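Alpha-fucosidase GH29 (Fusarium graminearum, PDB 4PSR) hydrolyses alpha-L-fucosides as a retaining-type GH29 glycosidase, probably releasing alpha-1,6-linked fucose from the core N-acetylglucosamine of glycoproteins. Local coordinates at residues 295-300 with 378-383; 403-408 with 429-434. All coordinates share one frame; numbering follows the deposited sequence. Where two conformers were deposited one is given.

Contact 1: 295-300 with 378-383; sequences LVRPYW and AWDIYG
Leu-295 and Tyr-382 bring the two backbones together, their CA atoms 6.3 Å apart, where the loop entering the seventh strand of the TIM barrel (300-305) meets the linker that leaves helix 353-369 for the first strand of a beta-sheet beyond the barrel. Neither loop is regular here, and a cis peptide bond before Pro-298 bends the first. Leu-295 is the apolar bump: with CG anti to its N (chi1 -164°), CD1 is carried against the linker backbone, 3.3 Å from Trp-379 O and 4.3 Å from Ala-378 CB. Beside it Arg-297 reaches over with a chain extended from CG to NE. Its guanidinium stands 75° from the Asp-380 carboxylate plane, and the salt bridge from NH2 to Asp-380 OD1 is long at 4.0 Å. Arg-297 NH1 makes another salt bridge, to Glu-531 of helix 526-532, so the arginine joins three parts of the protein. Two waters at the edge of the guanidinium, in its plane, bridge it to 378-383. One accepts from Arg-297 NE and donates to Asp-380 OD1; the other accepts from Arg-297 NH2 at 2.9 Å and donates to Ala-378 O at 2.7 Å.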
ATOM      1  N   LEU A 295      -0.850  14.222  -1.594  1.00 14.86           N
ATOM      2  CA  LEU A 295      -1.484  13.745  -0.361  1.00 12.64           C
ATOM      3  C   LEU A 295      -2.956  13.455  -0.604  1.00 13.31           C
ATOM      4  O   LEU A 295      -3.737  14.365  -0.921  1.00 18.48           O
ATOM      5  CB  LEU A 295      -1.319  14.816   0.732  1.00 14.58           C
ATOM      6  CG  LEU A 295      -1.562  14.417   2.192  1.00 15.27           C
ATOM      7  CD1 LEU A 295      -0.994  15.485   3.147  1.00 18.07           C
ATOM      8  CD2 LEU A 295      -3.027  14.217   2.489  1.00 18.48           C
ATOM      9  N   VAL A 296      -3.320  12.189  -0.452  1.00 11.95           N
ATOM     10  CA  VAL A 296      -4.675  11.720  -0.729  1.00 12.83           C
ATOM     11  C   VAL A 296      -5.416  11.366   0.551  1.00 11.42           C
ATOM     12  O   VAL A 296      -4.841  10.764   1.466  1.00 12.06           O
ATOM     13  CB  VAL A 296      -4.572  10.478  -1.646  1.00 12.02           C
ATOM     14  CG1 VAL A 296      -5.884   9.712  -1.781  1.00 13.41           C
ATOM     15  CG2 VAL A 296      -4.047  10.878  -3.031  1.00 13.06           C
ATOM     16  N   ARG A 297      -6.694  11.729   0.608  1.00 11.74           N
ATOM     17  CA  ARG A 297      -7.579  11.325   1.698  1.00 11.88           C
ATOM     18  C   ARG A 297      -8.849  10.765   1.058  1.00 11.73           C
ATOM     19  O   ARG A 297      -9.298  11.288   0.023  1.00 13.79           O
ATOM     20  CB  ARG A 297      -7.924  12.512   2.602  1.00 11.28           C
ATOM     21  CG  ARG A 297      -6.678  13.181   3.204  1.00 12.05           C
ATOM     22  CD  ARG A 297      -7.022  14.299   4.166  1.00 13.43           C
ATOM     23  NE  ARG A 297      -5.837  14.854   4.818  1.00 12.96           N
ATOM     24  CZ  ARG A 297      -5.219  14.279   5.839  1.00 14.31           C
ATOM     25  NH1 ARG A 297      -5.666  13.136   6.354  1.00 16.24           N
ATOM     26  NH2 ARG A 297      -4.140  14.851   6.349  1.00 16.71           N
ATOM     27  N   PRO A 298      -9.453   9.728   1.657  1.00 10.70           N
ATOM     28  CA  PRO A 298      -9.079   9.158   2.954  1.00  9.80           C
ATOM     29  C   PRO A 298      -7.887   8.217   2.879  1.00 10.51           C
ATOM     30  O   PRO A 298      -7.306   7.969   1.807  1.00 11.77           O
ATOM     31  CB  PRO A 298     -10.344   8.404   3.372  1.00 13.41           C
ATOM     32  CG  PRO A 298     -10.925   7.972   2.070  1.00 13.19           C
ATOM     33  CD  PRO A 298     -10.676   9.108   1.136  1.00 12.65           C
ATOM     34  N   TYR A 299      -7.553   7.683   4.049  1.00 10.65           N
ATOM     35  CA  TYR A 299      -6.394   6.783   4.210  1.00 11.55           C
ATOM     36  C   TYR A 299      -6.379   5.688   3.148  1.00 10.84           C
ATOM     37  O   TYR A 299      -7.402   5.052   2.876  1.00 10.29           O
ATOM     38  CB  TYR A 299      -6.430   6.147   5.613  1.00 10.26           C
ATOM     39  CG  TYR A 299      -5.038   5.834   6.122  1.00 10.17           C
ATOM     40  CD1 TYR A 299      -4.312   6.770   6.858  1.00 10.35           C
ATOM     41  CD2 TYR A 299      -4.415   4.626   5.802  1.00 11.28           C
ATOM     42  CE1 TYR A 299      -3.022   6.510   7.263  1.00 10.93           C
ATOM     43  CE2 TYR A 299      -3.106   4.356   6.220  1.00  9.80           C
ATOM     44  CZ  TYR A 299      -2.439   5.314   6.928  1.00 10.57           C
ATOM     45  OH  TYR A 299      -1.162   5.109   7.328  1.00 10.59           O
ATOM     46  N   TRP A 300      -5.212   5.451   2.563  1.00  9.58           N
ATOM     47  CA  TRP A 300      -5.042   4.543   1.425  1.00 10.21           C
ATOM     48  C   TRP A 300      -3.781   3.687   1.641  1.00  9.79           C
ATOM     49  O   TRP A 300      -3.056   3.848   2.657  1.00 10.48           O
ATOM     50  CB  TRP A 300      -4.950   5.360   0.098  1.00 10.42           C
ATOM     51  CG  TRP A 300      -3.906   6.414   0.190  1.00 10.12           C
ATOM     52  CD1 TRP A 300      -4.068   7.658   0.695  1.00 11.03           C
ATOM     53  CD2 TRP A 300      -2.508   6.284  -0.118  1.00  9.41           C
ATOM     54  NE1 TRP A 300      -2.859   8.325   0.710  1.00 11.06           N
ATOM     55  CE2 TRP A 300      -1.884   7.493   0.238  1.00  9.90           C
ATOM     56  CE3 TRP A 300      -1.727   5.262  -0.652  1.00 10.42           C
ATOM     57  CZ2 TRP A 300      -0.517   7.710   0.064  1.00 10.74           C
ATOM     58  CZ3 TRP A 300      -0.359   5.469  -0.813  1.00 11.72           C
ATOM     59  CH2 TRP A 300       0.228   6.698  -0.453  1.00 11.16           C
ATOM     60  N   ALA A 378      -0.230  11.948   8.692  1.00 11.46           N
ATOM     61  CA  ALA A 378       0.223  12.925   7.743  1.00 11.32           C
ATOM     62  C   ALA A 378      -0.073  14.331   8.243  1.00 12.79           C
ATOM     63  O   ALA A 378      -1.054  14.567   8.972  1.00 13.48           O
ATOM     64  CB  ALA A 378      -0.492  12.680   6.405  1.00 11.67           C
ATOM     65  N   TRP A 379       0.776  15.264   7.842  1.00 11.64           N
ATOM     66  CA  TRP A 379       0.537  16.690   8.064  1.00 11.83           C
ATOM     67  C   TRP A 379      -0.436  17.150   6.964  1.00 13.97           C
ATOM     68  O   TRP A 379      -1.068  16.309   6.349  1.00 16.35           O
ATOM     69  CB  TRP A 379       1.857  17.438   7.993  1.00 13.34           C
ATOM     70  CG  TRP A 379       1.858  18.801   8.623  1.00 13.57           C
ATOM     71  CD1 TRP A 379       1.069  19.234   9.649  1.00 17.49           C
ATOM     72  CD2 TRP A 379       2.723  19.890   8.288  1.00 12.70           C
ATOM     73  NE1 TRP A 379       1.390  20.542   9.968  1.00 17.22           N
ATOM     74  CE2 TRP A 379       2.387  20.971   9.132  1.00 12.77           C
ATOM     75  CE3 TRP A 379       3.716  20.069   7.327  1.00 14.60           C
ATOM     76  CZ2 TRP A 379       3.034  22.195   9.066  1.00 15.51           C
ATOM     77  CZ3 TRP A 379       4.379  21.292   7.274  1.00 14.76           C
ATOM     78  CH2 TRP A 379       4.019  22.341   8.143  1.00 14.14           C
ATOM     79  N   ASP A 380      -0.579  18.454   6.703  1.00 13.42           N
ATOM     80  CA  ASP A 380      -1.403  18.866   5.563  1.00 15.54           C
ATOM     81  C   ASP A 380      -0.577  19.063   4.302  1.00 13.41           C
ATOM     82  O   ASP A 380      -1.128  19.269   3.238  1.00 15.81           O
ATOM     83  CB  ASP A 380      -2.257  20.107   5.847  1.00 19.16           C
ATOM     84  CG  ASP A 380      -3.342  19.846   6.903  1.00 22.57           C
ATOM     85  OD1 ASP A 380      -4.025  18.791   6.880  1.00 18.44           O
ATOM     86  OD2 ASP A 380      -3.487  20.699   7.795  1.00 23.09           O
ATOM     87  N   ILE A 381       0.747  19.032   4.444  1.00 13.13           N
ATOM     88  CA  ILE A 381       1.677  19.124   3.326  1.00 12.75           C
ATOM     89  C   ILE A 381       2.635  17.952   3.477  1.00 12.59           C
ATOM     90  O   ILE A 381       3.141  17.725   4.572  1.00 13.66           O
ATOM     91  CB  ILE A 381       2.445  20.466   3.378  1.00 14.63           C
ATOM     92  CG1 ILE A 381       1.473  21.645   3.192  1.00 15.75           C
ATOM     93  CG2 ILE A 381       3.550  20.493   2.309  1.00 15.79           C
ATOM     94  CD1 ILE A 381       2.081  22.999   3.541  1.00 22.43           C
ATOM     95  N   TYR A 382       2.837  17.152   2.430  1.00 11.42           N
ATOM     96  CA  TYR A 382       3.574  15.884   2.624  1.00 11.83           C
ATOM     97  C   TYR A 382       5.088  16.059   2.698  1.00 12.32           C
ATOM     98  O   TYR A 382       5.777  15.256   3.314  1.00 11.50           O
ATOM     99  CB  TYR A 382       3.235  14.824   1.571  1.00 12.17           C
ATOM    100  CG  TYR A 382       3.740  15.123   0.211  1.00 11.59           C
ATOM    101  CD1 TYR A 382       5.027  14.790  -0.163  1.00 11.81           C
ATOM    102  CD2 TYR A 382       2.910  15.735  -0.716  1.00 15.35           C
ATOM    103  CE1 TYR A 382       5.492  15.085  -1.451  1.00 17.02           C
ATOM    104  CE2 TYR A 382       3.349  16.031  -1.967  1.00 21.63           C
ATOM    105  CZ  TYR A 382       4.618  15.705  -2.329  1.00 16.90           C
ATOM    106  OH  TYR A 382       5.034  16.006  -3.603  1.00 32.43           O
ATOM    107  N   GLY A 383       5.611  17.089   2.043  1.00 11.16           N
ATOM    108  CA  GLY A 383       7.054  17.211   1.893  1.00 11.71           C
ATOM    109  C   GLY A 383       7.454  18.387   1.031  1.00 11.05           C
ATOM    110  O   GLY A 383       6.610  19.152   0.538  1.00 15.18           O
TER
HETATM  111  O   HOH W   1      -4.587  17.362   4.667  1.00 15.92           O
HETATM  112  O   HOH W   2      -3.494  13.404   8.785  1.00 19.00           O

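Contact 2: 403-408 with 429-434; sequences SDIRFT and VSVKNL. With TRS (2-amino-2-hydroxymethyl-propane-1,3-diol), chain I.
Val-431 CG1 is the bump that meets both Phe-407 and Ile-405, between strands 405-408 and 429-431, whose short axes pass 9.7 Å apart at 58° in the beta-sandwich-like C-terminal domain. The methyl sits in the notch between the edge of the Phe-407 ring, in whose plane it lies 3.7 Å from both CE1 and CZ, and Ile-405 CD1, 4.0 Å away in the conformer given. In that conformer chi1 of Ile-405 (55°) sets its CG1 between the backbone N and carbonyl carbon and points CD1 at Val-431, where it meets Val-431 CG1 and CG2. The second branch, Ile-405 CG2, goes to Val-429 CG1 at 4.2 Å, so it straddles the two valines. Past the phenylalanine, Asn-433 ND2 comes within 4.5 Å of Phe-407 CE2, while its hydrogen bond goes to Glu-384. At the other end a Tris molecule, probably from the crystallisation liquor, accepts a nearly straight bond from Ser-430 N to O3 (3.0 Å, 168°). The contact thus packs the six-stranded antiparallel sheet against the edge strand of the three-stranded one: strand 415-420 flanks 405-409 with Val-418 and Val-420, strand 383-384 flanks it on the other side, and helix 322-334 lies against Arg-406 and Thr-408.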
ATOM      1  N   SER A 403      18.340  17.427  -0.208  1.00 16.03           N
ATOM      2  CA  SER A 403      17.439  18.474  -0.688  1.00 16.45           C
ATOM      3  C   SER A 403      15.949  18.197  -0.418  1.00 14.32           C
ATOM      4  O   SER A 403      15.100  19.053  -0.632  1.00 16.76           O
ATOM      5  CB  SER A 403      17.613  18.661  -2.202  1.00 20.35           C
ATOM      6  OG  SER A 403      18.910  19.166  -2.525  1.00 22.34           O
ATOM      7  N   ASP A 404      15.651  16.994   0.072  1.00 12.29           N
ATOM      8  CA  ASP A 404      14.269  16.508   0.188  1.00 14.33           C
ATOM      9  C   ASP A 404      13.884  16.288   1.633  1.00 13.50           C
ATOM     10  O   ASP A 404      14.666  15.731   2.405  1.00 13.50           O
ATOM     11  CB  ASP A 404      14.105  15.184  -0.554  1.00 13.42           C
ATOM     12  CG  ASP A 404      14.503  15.279  -2.009  1.00 12.75           C
ATOM     13  OD1 ASP A 404      13.836  16.070  -2.721  1.00 14.04           O
ATOM     14  OD2 ASP A 404      15.416  14.521  -2.411  1.00 14.92           O
ATOM     15  N   ILE A 405      12.696  16.751   2.007  0.60 12.70           N
ATOM     16  CA  ILE A 405      12.119  16.416   3.300  0.60 12.21           C
ATOM     17  C   ILE A 405      10.699  15.877   3.173  0.60 10.97           C
ATOM     18  O   ILE A 405       9.945  16.228   2.251  0.60 10.41           O
ATOM     19  CB  ILE A 405      12.144  17.603   4.298  0.60 12.88           C
ATOM     20  CG1 ILE A 405      11.455  18.835   3.706  0.60 12.24           C
ATOM     21  CG2 ILE A 405      13.584  17.912   4.706  0.60 15.08           C
ATOM     22  CD1 ILE A 405      11.373  20.022   4.652  0.60 14.09           C
ATOM     23  N   ARG A 406      10.356  15.002   4.115  1.00 11.04           N
ATOM     24  CA  ARG A 406       9.001  14.446   4.242  1.00 11.02           C
ATOM     25  C   ARG A 406       8.515  14.696   5.672  1.00 11.60           C
ATOM     26  O   ARG A 406       9.275  14.562   6.641  1.00 11.98           O
ATOM     27  CB  ARG A 406       8.975  12.954   3.925  1.00 11.72           C
ATOM     28  CG  ARG A 406       9.338  12.633   2.463  1.00 11.11           C
ATOM     29  CD  ARG A 406       8.319  13.200   1.506  1.00 10.35           C
ATOM     30  NE  ARG A 406       8.584  12.870   0.102  1.00 12.22           N
ATOM     31  CZ  ARG A 406       9.361  13.575  -0.704  1.00 14.12           C
ATOM     32  NH1 ARG A 406      10.000  14.656  -0.289  1.00 13.19           N
ATOM     33  NH2 ARG A 406       9.511  13.186  -1.964  1.00 13.12           N
ATOM     34  N   PHE A 407       7.257  15.060   5.808  1.00 11.02           N
ATOM     35  CA  PHE A 407       6.682  15.425   7.098  1.00 10.51           C
ATOM     36  C   PHE A 407       5.786  14.311   7.646  1.00 12.06           C
ATOM     37  O   PHE A 407       5.055  13.650   6.888  1.00 11.41           O
ATOM     38  CB  PHE A 407       5.807  16.667   6.932  1.00 11.71           C
ATOM     39  CG  PHE A 407       6.541  17.895   6.457  1.00 11.01           C
ATOM     40  CD1 PHE A 407       7.501  18.513   7.267  1.00 14.21           C
ATOM     41  CD2 PHE A 407       6.236  18.454   5.242  1.00 12.49           C
ATOM     42  CE1 PHE A 407       8.141  19.668   6.832  1.00 13.95           C
ATOM     43  CE2 PHE A 407       6.887  19.611   4.800  1.00 14.26           C
ATOM     44  CZ  PHE A 407       7.831  20.217   5.602  1.00 13.63           C
ATOM     45  N   THR A 408       5.779  14.146   8.962  1.00 12.50           N
ATOM     46  CA  THR A 408       4.752  13.368   9.650  1.00  9.56           C
ATOM     47  C   THR A 408       4.495  14.102  10.973  1.00 13.42           C
ATOM     48  O   THR A 408       5.304  14.955  11.370  1.00 13.11           O
ATOM     49  CB  THR A 408       5.204  11.931   9.955  1.00 11.01           C
ATOM     50  OG1 THR A 408       6.482  11.970  10.610  1.00 11.43           O
ATOM     51  CG2 THR A 408       5.296  11.062   8.693  1.00 10.65           C
ATOM     52  N   VAL A 429      19.181  22.450   7.156  1.00 17.28           N
ATOM     53  CA  VAL A 429      17.879  22.005   6.667  1.00 15.70           C
ATOM     54  C   VAL A 429      16.972  23.236   6.629  1.00 17.59           C
ATOM     55  O   VAL A 429      16.756  23.871   7.660  1.00 19.47           O
ATOM     56  CB  VAL A 429      17.275  20.921   7.572  1.00 17.49           C
ATOM     57  CG1 VAL A 429      15.912  20.511   7.039  1.00 16.45           C
ATOM     58  CG2 VAL A 429      18.181  19.690   7.667  1.00 17.47           C
ATOM     59  N   SER A 430      16.460  23.582   5.447  1.00 18.79           N
ATOM     60  CA  SER A 430      15.561  24.726   5.287  1.00 17.31           C
ATOM     61  C   SER A 430      14.150  24.236   4.997  1.00 19.64           C
ATOM     62  O   SER A 430      13.912  23.607   3.960  1.00 19.78           O
ATOM     63  CB  SER A 430      16.031  25.647   4.166  1.00 19.72           C
ATOM     64  OG  SER A 430      17.281  26.222   4.526  1.00 21.26           O
ATOM     65  N   VAL A 431      13.232  24.504   5.922  1.00 16.20           N
ATOM     66  CA  VAL A 431      11.841  24.066   5.812  1.00 16.01           C
ATOM     67  C   VAL A 431      11.012  25.216   5.261  1.00 15.25           C
ATOM     68  O   VAL A 431      10.625  26.127   6.004  1.00 16.73           O
ATOM     69  CB  VAL A 431      11.294  23.579   7.178  1.00 15.55           C
ATOM     70  CG1 VAL A 431       9.915  22.965   7.018  1.00 14.27           C
ATOM     71  CG2 VAL A 431      12.273  22.588   7.832  1.00 18.76           C
ATOM     72  N   LYS A 432      10.720  25.187   3.965  1.00 14.38           N
ATOM     73  CA  LYS A 432      10.020  26.301   3.342  1.00 14.73           C
ATOM     74  C   LYS A 432       8.659  26.576   3.954  1.00 18.33           C
ATOM     75  O   LYS A 432       8.232  27.732   4.065  1.00 18.59           O
ATOM     76  CB  LYS A 432       9.868  26.077   1.847  1.00 18.48           C
ATOM     77  CG  LYS A 432      11.196  26.060   1.115  1.00 19.64           C
ATOM     78  CD  LYS A 432      10.987  25.812  -0.391  1.00 22.63           C
ATOM     79  CE  LYS A 432      12.253  26.072  -1.197  1.00 66.38           C
ATOM     80  NZ  LYS A 432      12.666  27.504  -1.139  1.00 67.41           N
ATOM     81  N   ASN A 433       7.945  25.517   4.329  1.00 17.17           N
ATOM     82  CA  ASN A 433       6.604  25.684   4.844  1.00 16.66           C
ATOM     83  C   ASN A 433       6.515  26.167   6.280  1.00 15.04           C
ATOM     84  O   ASN A 433       5.423  26.279   6.816  1.00 18.82           O
ATOM     85  CB  ASN A 433       5.764  24.410   4.608  1.00 14.51           C
ATOM     86  CG  ASN A 433       5.364  24.267   3.165  1.00 20.78           C
ATOM     87  OD1 ASN A 433       4.525  25.010   2.668  1.00 21.31           O
ATOM     88  ND2 ASN A 433       6.002  23.348   2.468  1.00 17.53           N
ATOM     89  N   LEU A 434       7.664  26.478   6.886  1.00 16.28           N
ATOM     90  CA  LEU A 434       7.689  27.119   8.196  1.00 17.44           C
ATOM     91  C   LEU A 434       8.423  28.465   8.142  1.00 18.49           C
ATOM     92  O   LEU A 434       8.755  29.018   9.197  1.00 19.00           O
ATOM     93  CB  LEU A 434       8.314  26.191   9.240  1.00 17.38           C
ATOM     94  CG  LEU A 434       7.520  24.901   9.558  1.00 17.61           C
ATOM     95  CD1 LEU A 434       8.347  24.030  10.480  1.00 21.05           C
ATOM     96  CD2 LEU A 434       6.157  25.214  10.164  1.00 21.20           C
TER
HETATM   97  C   TRS I 618      19.637  22.399   1.792  1.00 41.18           C
HETATM   98  C1  TRS I 618      20.122  22.818   0.406  1.00 37.53           C
HETATM   99  C2  TRS I 618      20.017  20.947   2.062  1.00 37.79           C
HETATM  100  C3  TRS I 618      18.121  22.608   1.878  1.00 29.77           C
HETATM  101  N   TRS I 618      20.339  23.226   2.780  1.00 37.93           N
HETATM  102  O1  TRS I 618      19.627  21.916  -0.565  1.00 41.23           O
HETATM  103  O2  TRS I 618      21.422  20.800   1.990  1.00 32.55           O
HETATM  104  O3  TRS I 618      17.544  22.150   3.093  1.00 29.83           O

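Following the chain from the N terminus, residues 295-300 lead into barrel strand 300-305; the chain then passes through helix 322-334, strand 337-343 and helix 353-369 before 378-383 returns to close contact 1. The shorter excursion of contact 2 follows, from 403-408 through strand 415-420 to 429-434. The two loops are in series, neither nested nor crossed, with centres about 15 Å apart. They meet directly: Tyr-382 O lies 2.9 Å from Phe-407 N, a probable hydrogen bond, and Ile-381 CD1 packs at 3.3 Å from Asn-433 OD1. Segment 378-383 therefore connects the barrel side of contact 1 to the paired sheets of contact 2.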